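Local coordinates for protein bacteriocin (Pseudomonas syringae pv. tomato, PDB 4FZL) that kills related bacteria, probably by binding and hydrolysing the peptidoglycan precursor lipid II as a calcium-binding phosphatase of the colicin M family, at residues P5-L10 with I37-A42; Q13-C18 with R60-N64; L23-Q27 with W207-L212; V123-G127 with V234-G238. One frame throughout, in Å; residues are numbered along the deposited sequence. Where two conformers were deposited one is given.

Interaction 1 of 4, residues P5-L10 with I37-A42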
loop_
_atom_site.group_PDB
_atom_site.type_symbol
_atom_site.label_atom_id
_atom_site.label_comp_id
_atom_site.label_asym_id
_atom_site.label_seq_id
_atom_site.Cartn_x
_atom_site.Cartn_y
_atom_site.Cartn_z
ATOM N N PRO A 5 8.587 22.949 18.097
ATOM C CA PRO A 5 8.745 23.426 16.745
ATOM C C PRO A 5 8.613 22.340 15.733
ATOM O O PRO A 5 8.318 22.730 14.594
ATOM C CB PRO A 5 10.172 24.023 16.731
ATOM C CG PRO A 5 10.857 23.327 17.859
ATOM C CD PRO A 5 9.792 23.186 18.891
ATOM N N VAL A 6 8.819 21.069 16.100
ATOM C CA VAL A 6 8.588 19.967 15.178
ATOM C C VAL A 6 7.122 19.869 14.853
ATOM O O VAL A 6 6.757 19.793 13.629
ATOM C CB VAL A 6 9.140 18.617 15.697
ATOM C CG1 VAL A 6 8.857 17.407 14.768
ATOM C CG2 VAL A 6 10.666 18.722 15.980
ATOM N N ALA A 7 6.261 19.916 15.875
ATOM C CA ALA A 7 4.821 19.878 15.616
ATOM C C ALA A 7 4.370 21.114 14.791
ATOM O O ALA A 7 3.456 21.027 13.920
ATOM C CB ALA A 7 4.013 19.794 16.922
ATOM N N THR A 8 4.922 22.307 15.101
ATOM C CA THR A 8 4.622 23.495 14.348
ATOM C C THR A 8 4.839 23.358 12.837
ATOM O O THR A 8 3.942 23.696 12.023
ATOM C CB THR A 8 5.371 24.695 14.938
ATOM O OG1 THR A 8 4.969 24.871 16.296
ATOM C CG2 THR A 8 5.076 25.998 14.147
ATOM N N VAL A 9 5.980 22.799 12.480
ATOM C CA VAL A 9 6.337 22.545 11.094
ATOM C C VAL A 9 5.391 21.482 10.499
ATOM O O VAL A 9 4.852 21.657 9.398
ATOM C CB VAL A 9 7.810 22.138 10.960
ATOM C CG1 VAL A 9 8.144 21.388 9.589
ATOM C CG2 VAL A 9 8.678 23.393 11.233
ATOM N N LEU A 10 5.104 20.435 11.251
ATOM C CA LEU A 10 4.151 19.456 10.712
ATOM C C LEU A 10 2.828 20.152 10.318
ATOM O O LEU A 10 2.284 19.833 9.265
ATOM C CB LEU A 10 3.873 18.282 11.661
ATOM C CG LEU A 10 4.992 17.346 11.985
ATOM C CD1 LEU A 10 4.656 16.325 13.149
ATOM C CD2 LEU A 10 5.392 16.514 10.703
ATOM N N ILE A 37 15.743 14.652 12.078
ATOM C CA ILE A 37 14.574 14.549 12.996
ATOM C C ILE A 37 13.262 14.932 12.329
ATOM O O ILE A 37 12.314 14.155 12.417
ATOM C CB ILE A 37 14.766 15.365 14.306
ATOM C CG1 ILE A 37 15.925 14.752 15.095
ATOM C CG2 ILE A 37 13.471 15.472 15.116
ATOM C CD1 ILE A 37 16.407 15.666 16.243
ATOM N N GLN A 38 13.189 16.121 11.719
ATOM C CA GLN A 38 11.954 16.511 11.122
ATOM C C GLN A 38 11.470 15.529 10.053
ATOM O O GLN A 38 10.281 15.215 9.991
ATOM C CB GLN A 38 12.034 17.896 10.541
ATOM C CG GLN A 38 12.130 18.936 11.590
ATOM C CD GLN A 38 10.817 19.686 11.844
ATOM O OE1 GLN A 38 9.677 19.156 11.724
ATOM N NE2 GLN A 38 10.984 20.944 12.170
ATOM N N SER A 39 12.387 15.049 9.230
ATOM C CA SER A 39 12.063 14.042 8.234
ATOM C C SER A 39 11.546 12.723 8.808
ATOM O O SER A 39 10.545 12.119 8.311
ATOM C CB SER A 39 13.263 13.741 7.317
ATOM O OG SER A 39 13.654 14.819 6.568
ATOM N N LYS A 40 12.187 12.275 9.882
ATOM C CA LYS A 40 11.832 10.977 10.506
ATOM C C LYS A 40 10.505 11.123 11.185
ATOM O O LYS A 40 9.642 10.241 11.103
ATOM C CB LYS A 40 12.925 10.512 11.445
ATOM C CG LYS A 40 14.199 10.029 10.721
ATOM C CD LYS A 40 15.238 9.621 11.741
ATOM C CE LYS A 40 16.641 9.512 11.172
ATOM N NZ LYS A 40 17.696 9.469 12.224
ATOM N N VAL A 41 10.331 12.262 11.840
ATOM C CA VAL A 41 9.038 12.488 12.538
ATOM C C VAL A 41 7.865 12.641 11.484
ATOM O O VAL A 41 6.775 12.063 11.677
ATOM C CB VAL A 41 9.058 13.717 13.480
ATOM C CG1 VAL A 41 7.647 14.059 14.031
ATOM C CG2 VAL A 41 10.032 13.438 14.616
ATOM N N ALA A 42 8.109 13.354 10.372
ATOM C CA ALA A 42 7.144 13.398 9.274
ATOM C C ALA A 42 6.798 11.987 8.782
ATOM O O ALA A 42 5.633 11.617 8.675
ATOM C CB ALA A 42 7.582 14.353 8.125
#
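The near-trans first torsions of Val6 (177°) and Val41 send a CG1 from each helix into the gap, where the two valines reach tip to tip, CG1 of Val6 lying 3.6 Å from CG1 of Val41. Gln38 gets across differently: its CG sits beside its own backbone N and the chain bends at chi2 (-103°), which swings the amide over Val9. There OE1 of Gln38 is 3.4 Å from CG1 of Val9, while NE2 of Gln38 is 3.5 Å from CG2 of Val9, so the amide straddles the valine's branches. The Leu10 side chain crosses that of Val41 at about a right angle, CD1 of Leu10 3.9 Å from CG1 of Val41, and CD2 of Leu10 rests 3.8 Å from CA of Ala42. That small alanine lets the leucine come close to the helix backbone. Helices 5-12 and 37-54 pack here within an all-helical region, the axes of segments 5-10 and 37-42 being 10.5 Å apart at a crossing angle of -61°; Ile70 of helix 59-70 touches both Leu10 and Val41. No hydrogen bond joins the two segments. Cohesion therefore comes from branched aliphatic groups in van der Waals contact, with the partly exposed glutamine laying its amide against Val9.

Interaction 2 of 4, residues Q13-C18 with R60-N64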
loop_
_atom_site.group_PDB
_atom_site.type_symbol
_atom_site.label_atom_id
_atom_site.label_comp_id
_atom_site.label_asym_id
_atom_site.label_seq_id
_atom_site.Cartn_x
_atom_site.Cartn_y
_atom_site.Cartn_z
ATOM N N GLN A 13 3.053 22.223 7.247
ATOM C CA GLN A 13 3.253 21.433 6.048
ATOM C C GLN A 13 2.038 20.537 5.713
ATOM O O GLN A 13 2.048 19.814 4.728
ATOM C CB GLN A 13 4.404 20.544 6.262
ATOM C CG GLN A 13 5.776 21.160 6.516
ATOM C CD GLN A 13 6.604 21.270 5.270
ATOM O OE1 GLN A 13 7.588 20.491 5.071
ATOM N NE2 GLN A 13 6.181 22.146 4.383
ATOM N N GLY A 14 0.959 20.605 6.502
ATOM C CA GLY A 14 -0.199 19.753 6.228
ATOM C C GLY A 14 -0.836 19.915 4.845
ATOM O O GLY A 14 -1.207 18.877 4.226
ATOM N N ASP A 15 -0.951 21.147 4.345
ATOM C CA ASP A 15 -1.587 21.398 3.040
ATOM C C ASP A 15 -0.775 20.709 1.929
ATOM O O ASP A 15 -1.318 20.183 0.928
ATOM C CB ASP A 15 -1.707 22.899 2.811
ATOM C CG ASP A 15 -2.930 23.557 3.494
ATOM O OD1 ASP A 15 -3.832 22.851 4.043
ATOM O OD2 ASP A 15 -2.931 24.801 3.535
ATOM N N LEU A 16 0.541 20.725 2.065
ATOM C CA LEU A 16 1.413 20.098 1.071
ATOM C C LEU A 16 1.488 18.585 1.243
ATOM O O LEU A 16 1.430 17.868 0.233
ATOM C CB LEU A 16 2.836 20.683 1.197
ATOM C CG LEU A 16 3.026 22.114 0.648
ATOM C CD1 LEU A 16 4.399 22.662 1.016
ATOM C CD2 LEU A 16 2.743 22.198 -0.899
ATOM N N TYR A 17 1.685 18.025 2.469
ATOM C CA TYR A 17 1.861 16.599 2.598
ATOM C C TYR A 17 0.561 15.868 2.357
ATOM O O TYR A 17 0.574 14.803 1.823
ATOM C CB TYR A 17 2.354 16.284 4.003
ATOM C CG TYR A 17 3.774 16.609 4.306
ATOM C CD1 TYR A 17 4.753 16.395 3.350
ATOM C CD2 TYR A 17 4.184 16.972 5.568
ATOM C CE1 TYR A 17 6.096 16.535 3.631
ATOM C CE2 TYR A 17 5.547 17.093 5.850
ATOM C CZ TYR A 17 6.489 16.849 4.879
ATOM O OH TYR A 17 7.845 16.967 5.159
ATOM N N CYS A 18 -0.577 16.419 2.733
ATOM C CA CYS A 18 -1.879 15.772 2.506
ATOM C C CYS A 18 -2.447 16.246 1.155
ATOM O O CYS A 18 -3.520 16.867 1.054
ATOM C CB CYS A 18 -2.883 16.069 3.640
ATOM S SG CYS A 18 -2.298 15.288 5.175
ATOM N N ARG A 60 -6.511 13.938 6.401
ATOM C CA ARG A 60 -5.942 15.195 6.838
ATOM C C ARG A 60 -6.265 15.429 8.355
ATOM O O ARG A 60 -5.424 15.931 9.103
ATOM C CB ARG A 60 -6.469 16.360 5.994
ATOM C CG ARG A 60 -6.088 17.761 6.463
ATOM C CD ARG A 60 -4.531 17.821 6.539
ATOM N NE ARG A 60 -4.101 19.155 6.953
ATOM C CZ ARG A 60 -4.091 20.224 6.160
ATOM N NH1 ARG A 60 -4.520 20.136 4.913
ATOM N NH2 ARG A 60 -3.612 21.429 6.570
ATOM N N THR A 61 -7.489 15.097 8.779
ATOM C CA THR A 61 -7.876 15.212 10.172
ATOM C C THR A 61 -6.950 14.414 11.012
ATOM O O THR A 61 -6.419 14.891 12.028
ATOM C CB THR A 61 -9.320 14.787 10.431
ATOM O OG1 THR A 61 -10.166 15.613 9.594
ATOM C CG2 THR A 61 -9.740 14.984 11.913
ATOM N N ALA A 62 -6.672 13.178 10.583
ATOM C CA ALA A 62 -5.799 12.177 11.312
ATOM C C ALA A 62 -4.370 12.812 11.422
ATOM O O ALA A 62 -3.785 12.921 12.518
ATOM C CB ALA A 62 -5.723 10.836 10.607
ATOM N N TYR A 63 -3.852 13.255 10.274
ATOM C CA TYR A 63 -2.559 13.901 10.214
ATOM C C TYR A 63 -2.469 15.075 11.206
ATOM O O TYR A 63 -1.525 15.165 12.020
ATOM C CB TYR A 63 -2.282 14.384 8.788
ATOM C CG TYR A 63 -0.979 15.186 8.677
ATOM C CD1 TYR A 63 0.187 14.524 8.367
ATOM C CD2 TYR A 63 -0.978 16.546 8.903
ATOM C CE1 TYR A 63 1.405 15.216 8.223
ATOM C CE2 TYR A 63 0.192 17.223 8.824
ATOM C CZ TYR A 63 1.399 16.607 8.509
ATOM O OH TYR A 63 2.607 17.352 8.400
ATOM N N ASN A 64 -3.474 15.961 11.096
ATOM C CA ASN A 64 -3.503 17.141 11.966
ATOM C C ASN A 64 -3.574 16.722 13.471
ATOM O O ASN A 64 -2.843 17.306 14.342
ATOM C CB ASN A 64 -4.674 18.066 11.674
ATOM C CG ASN A 64 -4.558 18.815 10.357
ATOM O OD1 ASN A 64 -3.492 19.003 9.810
ATOM N ND2 ASN A 64 -5.713 19.266 9.842
HETATM O O HOH W 1 -5.460 18.186 3.023
#
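A salt bridge at the surface and a glycine-mediated close approach beneath it join Arg60 and Tyr63 of helix 59-70 to the short helix 14-17. NH1 and NH2 of Arg60 both donate to one oxygen, OD1 of Asp15, each at 2.9 Å and 147°. The carboxylate stands 79° from the guanidinium plane, and NH1 uses the anti lone pair of OD1 whereas NH2 comes from above the carboxylate. Asn64 holds the arginine from within its own helix: NE of Arg60 donates to OD1 of Asn64 at 2.9 Å, a straighter bond (163°) that helps fix the guanidinium's rotation. Gly14 C lies 3.5 Å over the centre of that group, an approach possible because Gly14 has no side chain. The contact belongs to the packed N-terminal helices, where Tyr63 reaches inward to hydrogen-bond the carbonyl of Leu10 in helix 5-12. The same hydroxyl lies at the edge of the Tyr17 ring, near the ring plane, with OH of Tyr63 3.3 Å from CD2 of Tyr17. Cys18, just past the helix, turns SG toward Tyr63 in an oblique sulfur-aromatic contact, 4.3 Å from the ring centroid. A water accepts from NH1 of Arg60 and donates to the carbonyl O of Cys18.

Interaction 3 of 4, residues L23-Q27 with W207-L212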
loop_
_atom_site.group_PDB
_atom_site.type_symbol
_atom_site.label_atom_id
_atom_site.label_comp_id
_atom_site.label_asym_id
_atom_site.label_seq_id
_atom_site.Cartn_x
_atom_site.Cartn_y
_atom_site.Cartn_z
ATOM N N LEU A 23 5.140 13.837 -2.056
ATOM C CA LEU A 23 6.456 13.315 -2.291
ATOM C C LEU A 23 7.464 14.428 -2.464
ATOM O O LEU A 23 8.557 14.381 -1.862
ATOM C CB LEU A 23 6.474 12.376 -3.483
ATOM C CG LEU A 23 7.831 11.810 -3.942
ATOM C CD1 LEU A 23 8.389 10.958 -2.822
ATOM C CD2 LEU A 23 7.718 11.011 -5.256
ATOM N N ALA A 24 7.170 15.363 -3.380
ATOM C CA ALA A 24 8.125 16.468 -3.665
ATOM C C ALA A 24 8.494 17.217 -2.330
ATOM O O ALA A 24 9.621 17.644 -2.102
ATOM C CB ALA A 24 7.536 17.464 -4.644
ATOM N N THR A 25 7.484 17.452 -1.523
ATOM C CA THR A 25 7.656 18.196 -0.252
ATOM C C THR A 25 8.510 17.376 0.727
ATOM O O THR A 25 9.413 17.938 1.410
ATOM C CB THR A 25 6.273 18.547 0.396
ATOM O OG1 THR A 25 5.480 19.249 -0.546
ATOM C CG2 THR A 25 6.419 19.393 1.657
ATOM N N PHE A 26 8.292 16.042 0.778
ATOM C CA PHE A 26 9.077 15.226 1.623
ATOM C C PHE A 26 10.534 15.080 1.133
ATOM O O PHE A 26 11.496 15.116 1.942
ATOM C CB PHE A 26 8.426 13.874 1.772
ATOM C CG PHE A 26 9.175 13.008 2.716
ATOM C CD1 PHE A 26 9.079 13.307 4.077
ATOM C CD2 PHE A 26 9.939 11.916 2.313
ATOM C CE1 PHE A 26 9.740 12.477 4.965
ATOM C CE2 PHE A 26 10.601 11.146 3.211
ATOM C CZ PHE A 26 10.511 11.414 4.535
ATOM N N GLN A 27 10.722 14.984 -0.192
ATOM C CA GLN A 27 12.044 14.975 -0.738
ATOM C C GLN A 27 12.795 16.257 -0.345
ATOM O O GLN A 27 13.933 16.257 -0.038
ATOM C CB GLN A 27 11.979 14.882 -2.285
ATOM C CG GLN A 27 11.569 13.519 -2.774
ATOM C CD GLN A 27 11.277 13.435 -4.264
ATOM O OE1 GLN A 27 11.436 12.330 -4.911
ATOM N NE2 GLN A 27 10.778 14.450 -4.777
ATOM N N TRP A 207 11.011 5.908 -7.384
ATOM C CA TRP A 207 10.029 6.689 -6.690
ATOM C C TRP A 207 10.707 7.723 -5.830
ATOM O O TRP A 207 10.343 8.922 -5.844
ATOM C CB TRP A 207 9.135 5.731 -5.885
ATOM C CG TRP A 207 8.274 6.359 -4.903
ATOM C CD1 TRP A 207 7.390 7.413 -5.103
ATOM C CD2 TRP A 207 8.121 5.994 -3.482
ATOM N NE1 TRP A 207 6.735 7.719 -3.947
ATOM C CE2 TRP A 207 7.114 6.904 -2.938
ATOM C CE3 TRP A 207 8.665 5.036 -2.658
ATOM C CZ2 TRP A 207 6.713 6.872 -1.591
ATOM C CZ3 TRP A 207 8.227 4.963 -1.335
ATOM C CH2 TRP A 207 7.307 5.897 -0.797
ATOM N N LEU A 208 11.663 7.246 -5.021
ATOM C CA LEU A 208 12.262 8.151 -3.999
ATOM C C LEU A 208 13.196 9.235 -4.568
ATOM O O LEU A 208 13.265 10.378 -4.038
ATOM C CB LEU A 208 13.024 7.384 -2.937
ATOM C CG LEU A 208 12.134 6.430 -2.153
ATOM C CD1 LEU A 208 12.992 5.630 -1.202
ATOM C CD2 LEU A 208 11.081 7.251 -1.442
ATOM N N GLY A 209 13.815 8.950 -5.691
ATOM C CA GLY A 209 14.703 9.909 -6.314
ATOM C C GLY A 209 16.136 9.731 -5.815
ATOM O O GLY A 209 16.414 9.005 -4.850
ATOM N N GLU A 210 17.070 10.437 -6.466
ATOM C CA GLU A 210 18.490 10.225 -6.209
ATOM C C GLU A 210 18.948 10.566 -4.804
ATOM O O GLU A 210 19.558 9.773 -4.097
ATOM C CB GLU A 210 19.345 10.987 -7.265
ATOM C CG GLU A 210 20.829 10.981 -7.004
ATOM C CD GLU A 210 21.277 12.080 -6.028
ATOM O OE1 GLU A 210 20.743 13.236 -6.086
ATOM O OE2 GLU A 210 22.196 11.800 -5.214
ATOM N N ASN A 211 18.491 11.709 -4.356
ATOM C CA ASN A 211 18.966 12.219 -3.066
ATOM C C ASN A 211 18.426 11.458 -1.887
ATOM O O ASN A 211 19.178 10.998 -0.999
ATOM C CB ASN A 211 18.640 13.692 -2.950
ATOM C CG ASN A 211 19.123 14.307 -1.643
ATOM O OD1 ASN A 211 20.327 14.525 -1.468
ATOM N ND2 ASN A 211 18.192 14.580 -0.727
ATOM N N LEU A 212 17.124 11.211 -1.927
ATOM C CA LEU A 212 16.522 10.481 -0.834
ATOM C C LEU A 212 17.020 9.048 -0.787
ATOM O O LEU A 212 17.299 8.517 0.300
ATOM C CB LEU A 212 14.998 10.670 -0.873
ATOM C CG LEU A 212 14.167 10.021 0.237
ATOM C CD1 LEU A 212 14.607 10.466 1.653
ATOM C CD2 LEU A 212 12.677 10.312 -0.105
HETATM O O HOH W 2 15.545 14.252 -1.239
#
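Leu23, Phe26 and Gln27, on one side of helix 22-33, meet the junction of two consecutive helices, 205-208 and 210-216, broken at Gly209. With a positive phi of 90°, Gly209 is both the first residue to leave the earlier helix and the N-cap of the next; a side chain there would jam against the preceding carbonyl, so glycine suits the bend.

The apolar contacts fall mainly at the two ends. Leu23, whose first torsion is near trans (chi1 175°), brings both methyls to the pyrrole part of the Trp207 indole: CD2 of Leu23 is 3.6 Å from CD1 of Trp207, approaching obliquely, and CD1 of Leu23 is 3.8 Å from NE1 of Trp207. Phe98 of helix 96-106 also touches Leu23 and packs edge-to-face with Trp207. At the other end, the forked end of Leu212 offers a methyl to the edge of the Phe26 ring, CD2 of Leu212 lying 4.0 Å from CD2 of Phe26, while Phe26 itself is buried against Tyr17. Between these ends the extended Gln27 side chain lays its aliphatic part along the close of the earlier helix, with CG of Gln27 3.8 Å from the carbonyl O of Leu208; a long, unbranched chain spans that gap.

The clear polar link is a water farther along, which bridges the segments: it donates to the carbonyl O of Gln27 at 2.8 Å and accepts from ND2 of Asn211 at 2.7 Å.

Interaction 4 of 4, residues V123-G127 with V234-G238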
loop_
_atom_site.group_PDB
_atom_site.type_symbol
_atom_site.label_atom_id
_atom_site.label_comp_id
_atom_site.label_asym_id
_atom_site.label_seq_id
_atom_site.Cartn_x
_atom_site.Cartn_y
_atom_site.Cartn_z
ATOM N N VAL A 123 -9.897 -5.834 -11.794
ATOM C CA VAL A 123 -9.338 -6.836 -12.673
ATOM C C VAL A 123 -10.342 -7.146 -13.811
ATOM O O VAL A 123 -11.451 -7.496 -13.560
ATOM C CB VAL A 123 -8.978 -8.111 -11.916
ATOM C CG1 VAL A 123 -8.403 -9.240 -12.817
ATOM C CG2 VAL A 123 -7.981 -7.785 -10.778
ATOM N N ASP A 124 -9.877 -7.033 -15.051
ATOM C CA ASP A 124 -10.667 -7.353 -16.226
ATOM C C ASP A 124 -10.176 -8.728 -16.689
ATOM O O ASP A 124 -9.194 -8.827 -17.407
ATOM C CB ASP A 124 -10.430 -6.275 -17.300
ATOM C CG ASP A 124 -11.087 -6.608 -18.644
ATOM O OD1 ASP A 124 -10.705 -5.978 -19.683
ATOM O OD2 ASP A 124 -12.013 -7.464 -18.660
ATOM N N ILE A 125 -10.794 -9.809 -16.209
ATOM C CA ILE A 125 -10.319 -11.152 -16.526
ATOM C C ILE A 125 -10.295 -11.461 -18.026
ATOM O O ILE A 125 -9.453 -12.210 -18.485
ATOM C CB ILE A 125 -11.178 -12.216 -15.827
ATOM C CG1 ILE A 125 -10.953 -12.135 -14.304
ATOM C CG2 ILE A 125 -10.875 -13.592 -16.401
ATOM C CD1 ILE A 125 -12.219 -12.323 -13.467
ATOM N N ARG A 126 -11.237 -10.889 -18.781
ATOM C CA ARG A 126 -11.331 -11.139 -20.193
ATOM C C ARG A 126 -10.073 -10.610 -20.856
ATOM O O ARG A 126 -9.653 -11.156 -21.881
ATOM C CB ARG A 126 -12.560 -10.459 -20.808
ATOM C CG ARG A 126 -13.941 -10.885 -20.284
ATOM C CD ARG A 126 -15.089 -10.225 -21.052
ATOM N NE ARG A 126 -14.995 -10.539 -22.489
ATOM C CZ ARG A 126 -15.137 -11.760 -23.022
ATOM N NH1 ARG A 126 -15.416 -12.831 -22.269
ATOM N NH2 ARG A 126 -15.010 -11.914 -24.333
ATOM N N GLY A 127 -9.386 -9.663 -20.200
ATOM C CA GLY A 127 -8.099 -9.150 -20.690
ATOM C C GLY A 127 -6.859 -9.941 -20.298
ATOM O O GLY A 127 -5.770 -9.488 -20.548
ATOM N N VAL A 234 -16.489 -11.580 -7.900
ATOM C CA VAL A 234 -16.566 -11.188 -9.304
ATOM C C VAL A 234 -17.401 -12.121 -10.163
ATOM O O VAL A 234 -17.475 -13.329 -9.881
ATOM C CB VAL A 234 -15.173 -11.129 -9.982
ATOM C CG1 VAL A 234 -14.333 -10.007 -9.315
ATOM C CG2 VAL A 234 -14.435 -12.429 -9.986
ATOM N N THR A 235 -17.908 -11.574 -11.268
ATOM C CA THR A 235 -18.657 -12.311 -12.271
ATOM C C THR A 235 -18.148 -11.945 -13.673
ATOM O O THR A 235 -17.899 -10.758 -13.951
ATOM C CB THR A 235 -20.133 -11.966 -12.114
ATOM O OG1 THR A 235 -20.289 -10.553 -12.254
ATOM C CG2 THR A 235 -20.591 -12.360 -10.726
ATOM N N VAL A 236 -18.015 -12.935 -14.537
ATOM C CA VAL A 236 -17.508 -12.734 -15.873
ATOM C C VAL A 236 -18.281 -13.675 -16.770
ATOM O O VAL A 236 -18.535 -14.839 -16.404
ATOM C CB VAL A 236 -15.990 -13.051 -15.991
ATOM C CG1 VAL A 236 -15.484 -12.603 -17.344
ATOM C CG2 VAL A 236 -15.181 -12.346 -14.901
ATOM N N SER A 237 -18.666 -13.178 -17.933
ATOM C CA SER A 237 -19.301 -14.034 -18.921
ATOM C C SER A 237 -18.611 -13.965 -20.288
ATOM O O SER A 237 -17.806 -13.068 -20.550
ATOM C CB SER A 237 -20.756 -13.634 -19.039
ATOM O OG SER A 237 -21.376 -13.769 -17.772
ATOM N N GLY A 238 -18.881 -14.950 -21.141
ATOM C CA GLY A 238 -18.419 -14.870 -22.535
ATOM C C GLY A 238 -18.970 -15.944 -23.436
ATOM O O GLY A 238 -19.965 -16.581 -23.073
#
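Strand 234-238 runs extended beside a single 3-10 turn at Ile125 and Arg126, closed by Gly127 N bonding to Asp124 O at 2.9 Å, and the backbones come nearest at Ile125 and Val236, with CA atoms 7.4 Å apart. Ile125 directs its side chain at the strand. Its CG1 lies beside the backbone N and chi2 is 140°, well short of fully extended, which carries CD1 of Ile125 to CG2 of Val236 at 3.3 Å, tighter than usual van der Waals contact. The same methyl touches CG2 of Val234 at 4.1 Å. Val234 and Val236 alternate with Thr235 along the strand, so their beta-branched side chains share the face toward the turn while Thr235 points away.

Arg126 lies across the more exposed end. Its aliphatic CG rests 3.7 Å from CG1 of Val236; a bend at chi3 (58°) then carries the guanidinium over the strand's end, NH1 of Arg126 standing 3.0 Å from the carbonyl O of Ser237 and 3.6 Å from CA of Gly238. Glycine suits that spot, since a side chain there would collide with NH1.

Val131 and Ile135 of helix 129-135 and Leu172 of strand 167-178 also touch Ile125, burying it. This is a loop packed by its hydrophobic residue onto one face of the mixed sheet, where strand 232-238 pairs antiparallel with strand 184-197 in this colicin M family protein.

Interactions 1, 2 and 3 belong to one helical region and touch each other, whereas interaction 4 lies on the opposite side of the chain's centre, its centre 38 to 47 Å from theirs. Helices 5-12 and 14-17 follow one another, as do 37-54 and 59-70, so interactions 1 and 2 hold neighbouring elements. Phe26 of interaction 3 packs against Ala42 of interaction 1, and Thr25 against Leu16 and Tyr17 of interaction 2. The first three contacts are partly buried: aliphatic with one glutamine amide in 1, ionic and aromatic in 2, apolar with a bridging water in 3. Interaction 4 is a surface contact, sheet against loop, with only Ile125 buried among its touching residues.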